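Local atomic coordinates of ApeI dehydratase-like domain-containing protein (Pectobacterium atrosepticum, PDB entry 3ESI), a protein that is experimentally uncharacterised but belongs to the ApeI-like branch of the hot-dog superfamily and so probably acts as a 3-hydroxyacyl thioester dehydratase. Residues A[18-23]-A[58-63]; A[81-86]-A[102-107]. All blocks are in the same frame, centred on the assembly; numbering follows the deposited sequence.

Interaction 1. Residues A[18-23]-A[58-63]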
ATOM      1  N   SER A  18       0.064  21.755  26.711  1.00 66.47           N
ATOM      2  CA  SER A  18      -1.180  21.125  27.138  1.00 63.31           C
ATOM      3  C   SER A  18      -1.073  19.633  26.846  1.00 62.50           C
ATOM      4  O   SER A  18      -0.299  19.218  25.985  1.00 63.46           O
ATOM      5  CB  SER A  18      -2.366  21.699  26.373  1.00 62.20           C
ATOM      6  OG  SER A  18      -2.620  23.027  26.762  1.00 61.46           O
ATOM      7  N   GLN A  19      -1.842  18.822  27.559  1.00 60.82           N
ATOM      8  CA  GLN A  19      -1.797  17.383  27.351  1.00 59.83           C
ATOM      9  C   GLN A  19      -3.162  16.738  27.517  1.00 58.11           C
ATOM     10  O   GLN A  19      -3.983  17.166  28.330  1.00 58.31           O
ATOM     11  CB  GLN A  19      -0.809  16.727  28.326  1.00 61.03           C
ATOM     12  CG  GLN A  19       0.618  17.221  28.172  1.00 65.58           C
ATOM     13  CD  GLN A  19       1.377  17.312  29.502  1.00 67.53           C
ATOM     14  OE1 GLN A  19       1.859  16.305  30.031  1.00 68.45           O
ATOM     15  NE2 GLN A  19       1.477  18.531  30.046  1.00 66.26           N
ATOM     16  N   VAL A  20      -3.401  15.708  26.719  1.00 55.09           N
ATOM     17  CA  VAL A  20      -4.638  14.960  26.785  1.00 51.92           C
ATOM     18  C   VAL A  20      -4.264  13.520  26.474  1.00 50.24           C
ATOM     19  O   VAL A  20      -3.469  13.250  25.570  1.00 49.74           O
ATOM     20  CB  VAL A  20      -5.691  15.468  25.767  1.00 52.35           C
ATOM     21  CG1 VAL A  20      -5.229  15.214  24.335  1.00 49.85           C
ATOM     22  CG2 VAL A  20      -7.023  14.788  26.036  1.00 51.57           C
ATOM     23  N   GLU A  21      -4.805  12.602  27.257  1.00 47.45           N
ATOM     24  CA  GLU A  21      -4.527  11.199  27.060  1.00 44.76           C
ATOM     25  C   GLU A  21      -5.821  10.492  26.738  1.00 42.87           C
ATOM     26  O   GLU A  21      -6.813  10.656  27.446  1.00 43.03           O
ATOM     27  CB  GLU A  21      -3.918  10.598  28.317  1.00 45.41           C
ATOM     28  CG  GLU A  21      -3.540   9.146  28.146  1.00 47.04           C
ATOM     29  CD  GLU A  21      -2.774   8.607  29.328  1.00 48.09           C
ATOM     30  OE1 GLU A  21      -1.961   9.371  29.899  1.00 49.91           O
ATOM     31  OE2 GLU A  21      -2.965   7.421  29.672  1.00 47.44           O
ATOM     32  N   LEU A  22      -5.825   9.727  25.659  1.00 40.96           N
ATOM     33  CA  LEU A  22      -7.022   8.996  25.290  1.00 39.76           C
ATOM     34  C   LEU A  22      -6.758   7.513  25.230  1.00 39.35           C
ATOM     35  O   LEU A  22      -5.640   7.079  24.965  1.00 39.71           O
ATOM     36  CB  LEU A  22      -7.547   9.441  23.926  1.00 39.97           C
ATOM     37  CG  LEU A  22      -8.188  10.820  23.830  1.00 41.51           C
ATOM     38  CD1 LEU A  22      -7.132  11.896  24.001  1.00 40.60           C
ATOM     39  CD2 LEU A  22      -8.858  10.957  22.483  1.00 43.25           C
ATOM     40  N   MET A  23      -7.787   6.728  25.513  1.00 37.94           N
ATOM     41  CA  MET A  23      -7.666   5.285  25.398  1.00 37.69           C
ATOM     42  C   MET A  23      -8.602   5.061  24.226  1.00 35.61           C
ATOM     43  O   MET A  23      -9.758   5.484  24.265  1.00 33.85           O
ATOM     44  CB  MET A  23      -8.166   4.571  26.658  1.00 40.97           C
ATOM     45  CG  MET A  23      -7.911   3.065  26.641  1.00 44.88           C
ATOM     46  SD  MET A  23      -8.204   2.227  28.229  1.00 50.26           S
ATOM     47  CE  MET A  23      -6.577   2.588  29.064  1.00 47.16           C
ATOM     48  N   THR A  58      -9.593  19.598  18.457  1.00 52.30           N
ATOM     49  CA  THR A  58     -10.900  19.746  19.087  1.00 52.41           C
ATOM     50  C   THR A  58     -10.733  19.854  20.603  1.00 52.39           C
ATOM     51  O   THR A  58     -11.646  20.286  21.305  1.00 52.06           O
ATOM     52  CB  THR A  58     -11.831  18.556  18.768  1.00 52.72           C
ATOM     53  OG1 THR A  58     -11.207  17.338  19.182  1.00 50.93           O
ATOM     54  CG2 THR A  58     -12.137  18.500  17.275  1.00 52.92           C
ATOM     55  N   VAL A  59      -9.551  19.487  21.095  1.00 51.81           N
ATOM     56  CA  VAL A  59      -9.280  19.508  22.528  1.00 51.44           C
ATOM     57  C   VAL A  59      -8.098  20.376  22.991  1.00 51.59           C
ATOM     58  O   VAL A  59      -8.071  20.811  24.139  1.00 51.60           O
ATOM     59  CB  VAL A  59      -9.068  18.060  23.055  1.00 50.54           C
ATOM     60  CG1 VAL A  59      -8.788  18.071  24.540  1.00 49.61           C
ATOM     61  CG2 VAL A  59     -10.294  17.213  22.760  1.00 50.01           C
ATOM     62  N   LEU A  60      -7.122  20.631  22.127  1.00 51.24           N
ATOM     63  CA  LEU A  60      -5.985  21.438  22.550  1.00 51.12           C
ATOM     64  C   LEU A  60      -5.776  22.734  21.771  1.00 52.08           C
ATOM     65  O   LEU A  60      -5.639  23.799  22.366  1.00 52.74           O
ATOM     66  CB  LEU A  60      -4.706  20.600  22.512  1.00 49.91           C
ATOM     67  CG  LEU A  60      -4.700  19.358  23.407  1.00 49.85           C
ATOM     68  CD1 LEU A  60      -3.343  18.666  23.318  1.00 49.41           C
ATOM     69  CD2 LEU A  60      -5.002  19.753  24.850  1.00 49.07           C
ATOM     70  N   ALA A  61      -5.749  22.644  20.445  1.00 53.32           N
ATOM     71  CA  ALA A  61      -5.529  23.814  19.604  1.00 53.16           C
ATOM     72  C   ALA A  61      -6.724  24.070  18.705  1.00 54.04           C
ATOM     73  O   ALA A  61      -6.650  23.899  17.491  1.00 52.93           O
ATOM     74  CB  ALA A  61      -4.281  23.605  18.771  1.00 52.77           C
ATOM     75  N   GLN A  62      -7.819  24.499  19.316  1.00 56.30           N
ATOM     76  CA  GLN A  62      -9.061  24.762  18.603  1.00 59.18           C
ATOM     77  C   GLN A  62      -8.956  25.638  17.350  1.00 60.24           C
ATOM     78  O   GLN A  62      -9.583  25.347  16.320  1.00 61.02           O
ATOM     79  CB  GLN A  62     -10.096  25.358  19.567  1.00 61.13           C
ATOM     80  CG  GLN A  62     -10.729  24.339  20.527  1.00 63.68           C
ATOM     81  CD  GLN A  62      -9.754  23.776  21.558  1.00 66.30           C
ATOM     82  OE1 GLN A  62     -10.087  22.835  22.282  1.00 67.70           O
ATOM     83  NE2 GLN A  62      -8.551  24.353  21.636  1.00 66.49           N
ATOM     84  N   GLY A  63      -8.166  26.704  17.423  1.00 59.53           N
ATOM     85  CA  GLY A  63      -8.049  27.573  16.267  1.00 58.61           C
ATOM     86  C   GLY A  63      -6.852  27.308  15.375  1.00 58.18           C
ATOM     87  O   GLY A  63      -6.375  28.219  14.695  1.00 57.69           O
TER

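Interaction 2. Residues A[81-86]-A[102-107]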
ATOM      1  N   GLY A  81      -8.740  -4.406  16.244  1.00 35.47           N
ATOM      2  CA  GLY A  81      -9.095  -4.918  17.562  1.00 35.36           C
ATOM      3  C   GLY A  81      -8.152  -4.567  18.706  1.00 36.44           C
ATOM      4  O   GLY A  81      -8.349  -5.049  19.814  1.00 37.43           O
ATOM      5  N   LYS A  82      -7.140  -3.732  18.464  1.00 37.09           N
ATOM      6  CA  LYS A  82      -6.194  -3.369  19.524  1.00 36.50           C
ATOM      7  C   LYS A  82      -6.640  -2.175  20.339  1.00 35.83           C
ATOM      8  O   LYS A  82      -7.394  -1.330  19.861  1.00 35.64           O
ATOM      9  CB  LYS A  82      -4.814  -3.059  18.944  1.00 37.14           C
ATOM     10  CG  LYS A  82      -4.115  -4.250  18.333  1.00 38.96           C
ATOM     11  CD  LYS A  82      -3.921  -5.352  19.347  1.00 41.33           C
ATOM     12  CE  LYS A  82      -3.285  -6.578  18.708  1.00 43.09           C
ATOM     13  NZ  LYS A  82      -3.106  -7.672  19.692  1.00 43.02           N
ATOM     14  N   THR A  83      -6.166  -2.118  21.579  1.00 36.15           N
ATOM     15  CA  THR A  83      -6.483  -1.007  22.478  1.00 35.91           C
ATOM     16  C   THR A  83      -5.251  -0.109  22.495  1.00 34.33           C
ATOM     17  O   THR A  83      -4.127  -0.591  22.663  1.00 33.82           O
ATOM     18  CB  THR A  83      -6.808  -1.520  23.897  1.00 35.77           C
ATOM     19  OG1 THR A  83      -7.967  -2.359  23.828  1.00 37.03           O
ATOM     20  CG2 THR A  83      -7.091  -0.364  24.847  1.00 34.29           C
ATOM     21  N   LEU A  84      -5.461   1.189  22.305  1.00 34.42           N
ATOM     22  CA  LEU A  84      -4.349   2.136  22.248  1.00 36.00           C
ATOM     23  C   LEU A  84      -4.419   3.299  23.219  1.00 36.98           C
ATOM     24  O   LEU A  84      -5.499   3.790  23.556  1.00 39.24           O
ATOM     25  CB  LEU A  84      -4.242   2.748  20.846  1.00 33.82           C
ATOM     26  CG  LEU A  84      -4.204   1.886  19.583  1.00 33.95           C
ATOM     27  CD1 LEU A  84      -4.216   2.802  18.342  1.00 33.48           C
ATOM     28  CD2 LEU A  84      -2.959   1.001  19.598  1.00 32.49           C
ATOM     29  N   ARG A  85      -3.251   3.744  23.659  1.00 37.62           N
ATOM     30  CA  ARG A  85      -3.169   4.923  24.503  1.00 37.99           C
ATOM     31  C   ARG A  85      -2.608   5.992  23.546  1.00 36.80           C
ATOM     32  O   ARG A  85      -1.623   5.760  22.843  1.00 37.07           O
ATOM     33  CB  ARG A  85      -2.199   4.727  25.681  1.00 39.06           C
ATOM     34  CG  ARG A  85      -2.264   5.876  26.693  1.00 40.99           C
ATOM     35  CD  ARG A  85      -1.005   5.991  27.553  1.00 45.22           C
ATOM     36  NE  ARG A  85      -0.678   4.772  28.290  1.00 49.98           N
ATOM     37  CZ  ARG A  85      -1.441   4.220  29.238  1.00 52.15           C
ATOM     38  NH1 ARG A  85      -2.602   4.766  29.589  1.00 53.46           N
ATOM     39  NH2 ARG A  85      -1.034   3.109  29.838  1.00 51.99           N
ATOM     40  N   LEU A  86      -3.261   7.141  23.491  1.00 35.75           N
ATOM     41  CA  LEU A  86      -2.819   8.230  22.646  1.00 33.99           C
ATOM     42  C   LEU A  86      -2.499   9.429  23.527  1.00 34.66           C
ATOM     43  O   LEU A  86      -3.370   9.937  24.234  1.00 34.97           O
ATOM     44  CB  LEU A  86      -3.913   8.623  21.648  1.00 31.34           C
ATOM     45  CG  LEU A  86      -3.558   9.887  20.847  1.00 29.95           C
ATOM     46  CD1 LEU A  86      -2.313   9.607  20.022  1.00 28.15           C
ATOM     47  CD2 LEU A  86      -4.710  10.315  19.927  1.00 26.78           C
ATOM     48  N   SER A 102       0.546   4.024  21.795  1.00 38.08           N
ATOM     49  CA  SER A 102       1.090   2.810  22.391  1.00 38.66           C
ATOM     50  C   SER A 102      -0.003   1.740  22.466  1.00 37.97           C
ATOM     51  O   SER A 102      -1.176   2.038  22.690  1.00 37.68           O
ATOM     52  CB  SER A 102       1.722   3.093  23.776  1.00 38.66           C
ATOM     53  OG  SER A 102       0.770   3.392  24.779  1.00 39.89           O
ATOM     54  N   ILE A 103       0.396   0.497  22.219  1.00 38.17           N
ATOM     55  CA  ILE A 103      -0.515  -0.644  22.240  1.00 38.31           C
ATOM     56  C   ILE A 103      -0.506  -1.296  23.613  1.00 40.18           C
ATOM     57  O   ILE A 103       0.566  -1.633  24.130  1.00 39.05           O
ATOM     58  CB  ILE A 103      -0.081  -1.720  21.231  1.00 37.03           C
ATOM     59  CG1 ILE A 103      -0.071  -1.141  19.816  1.00 36.80           C
ATOM     60  CG2 ILE A 103      -1.008  -2.917  21.323  1.00 37.71           C
ATOM     61  CD1 ILE A 103       0.563  -2.057  18.788  1.00 33.46           C
ATOM     62  N   LEU A 104      -1.691  -1.471  24.201  1.00 41.90           N
ATOM     63  CA  LEU A 104      -1.801  -2.111  25.517  1.00 43.46           C
ATOM     64  C   LEU A 104      -2.269  -3.544  25.337  1.00 44.82           C
ATOM     65  O   LEU A 104      -3.351  -3.783  24.799  1.00 46.00           O
ATOM     66  CB  LEU A 104      -2.808  -1.382  26.429  1.00 42.10           C
ATOM     67  CG  LEU A 104      -2.609   0.059  26.939  1.00 43.26           C
ATOM     68  CD1 LEU A 104      -1.134   0.431  26.907  1.00 43.04           C
ATOM     69  CD2 LEU A 104      -3.406   1.032  26.101  1.00 43.82           C
ATOM     70  N   GLU A 105      -1.439  -4.489  25.770  1.00 46.46           N
ATOM     71  CA  GLU A 105      -1.748  -5.923  25.712  1.00 49.10           C
ATOM     72  C   GLU A 105      -1.183  -6.543  26.989  1.00 48.48           C
ATOM     73  O   GLU A 105      -0.013  -6.332  27.323  1.00 46.60           O
ATOM     74  CB  GLU A 105      -1.092  -6.608  24.508  1.00 51.62           C
ATOM     75  CG  GLU A 105      -1.690  -6.283  23.151  1.00 58.37           C
ATOM     76  CD  GLU A 105      -1.055  -7.106  22.020  1.00 62.17           C
ATOM     77  OE1 GLU A 105      -1.190  -8.356  22.037  1.00 62.49           O
ATOM     78  OE2 GLU A 105      -0.422  -6.503  21.121  1.00 63.86           O
ATOM     79  N   GLY A 106      -2.002  -7.316  27.695  1.00 48.77           N
ATOM     80  CA  GLY A 106      -1.531  -7.909  28.927  1.00 48.49           C
ATOM     81  C   GLY A 106      -1.006  -6.795  29.815  1.00 50.25           C
ATOM     82  O   GLY A 106      -1.668  -5.768  29.981  1.00 49.19           O
ATOM     83  N   ASP A 107       0.185  -6.980  30.376  1.00 51.26           N
ATOM     84  CA  ASP A 107       0.770  -5.967  31.244  1.00 52.33           C
ATOM     85  C   ASP A 107       1.748  -5.077  30.503  1.00 51.87           C
ATOM     86  O   ASP A 107       2.351  -4.180  31.093  1.00 50.43           O
ATOM     87  CB  ASP A 107       1.477  -6.621  32.429  1.00 53.39           C
ATOM     88  CG  ASP A 107       0.508  -7.124  33.470  1.00 56.86           C
ATOM     89  OD1 ASP A 107      -0.186  -8.133  33.208  1.00 58.37           O
ATOM     90  OD2 ASP A 107       0.427  -6.499  34.551  1.00 58.99           O
TER

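Interaction 1. Residues A[18-23]-A[58-63]
The helix-on-sheet packing of a hot-dog domain is met here toward the C-terminal end of the helix, where V59 and L60 come down on S18 and V20 of strand 17-25. V59 lies in the C-terminal part of helix 45-59 and L60 is the next residue, while S18 and V20 both point toward them from the strand. V20 touches both partners, one through each methyl. Its CG2 meets CG1 of V59 at 4.0 Å, the two valines crossing at about a right angle, and its CG1 lies 4.1 Å from CD1 of L60. With CG2 anti to the backbone N and CG1 between that N and the carbonyl carbon (chi1 66°), each methyl of V20 is given a different partner.

L60 reaches further along the strand. CD1 continues the extended line of its chain (chi2 -177°) toward V20, while CD2 branches off toward S18 and approaches CB of that residue to 3.6 Å. It is thus the methylene of the serine, not its hydroxyl oxygen, that makes the apolar contact. CD2 of L60 also comes within 4.3 Å of the backbone N of Q19.

No hydrogen bond links the two segments, so the join is made by van der Waals contact alone. The polar backbone of the strand is instead engaged within the sheet, S18 with W90 and V20 with L88, and V11 adds a further apolar surface against both V59 and L60. The contact is one place where the C-terminal end of the helix meets the sheet in the hot-dog fold, whose antiparallel sheet wraps round a long central helix.

Interaction 2. Residues A[81-86]-A[102-107]
L84 and I103 face each other across strands 83-91 and 96-105 as a non-hydrogen-bonded antiparallel pair, framed by backbone bonds. On one side R85 and S102 form a hydrogen-bonded pair: R85 N donates to S102 O (2.9 Å) and S102 N donates to R85 O (3.0 Å). On the other, L104 N gives an almost straight bond to T83 O, 175° at the hydrogen. A CA-H...O contact supplements these bonds, CA of L84 lying 3.2 Å from S102 O.

The apolar contacts differ on the two faces. L84 and I103 run alongside each other in the same direction, bringing CD2 of L84 to 3.6 Å from CG1 of I103; both are buried, with Y101 and V26 also against L84. On the face of T83 and R85, L104 lies across its neighbours at about a right angle. Its CD2 comes within 3.9 Å of R85 CB and also touches CG2 of T83.

These strands are the arms of a beta hairpin in the antiparallel sheet of the hot-dog fold, and their short segments run at 138° to each other, a marked departure from strict antiparallel alignment that reflects the twist of the sheet.

Charged and polar groups form two sets. Just before strand 83-91 begins, K82 NZ makes a salt bridge to E105 OE1 (3.1 Å); the lysine chain bends at chi2 (-59°) and then runs straight out toward the carboxylate. On the opposite face of the sheet from L84 and I103, the guanidinium of R85 is shared between two acids, E21 and E109, its NH2 forming a salt bridge with E109 OE2. The hydroxyl OG of S102, 3.4 Å from R85 CB, is hydrogen-bonded to E109 OE1.

How the interactions relate
The two contacts illustrate how one antiparallel sheet serves both its helix and its own strands. Their centres lie 19 Å apart, and both segments of interaction 1 precede those of interaction 2 in the sequence. Strands 17-25 and 83-91 are neighbours in the sheet and join them: L22 O probably accepts a hydrogen bond from L86 N, and M23 packs on T83. On the face turned away from the helix, E21 OE2 lies 2.7 Å from R85 NH1, a charged link between the two strands. Interaction 1 thus seats the helix end, interaction 2 extends the same sheet through its hairpin, and both lie within a single ApeI-like domain.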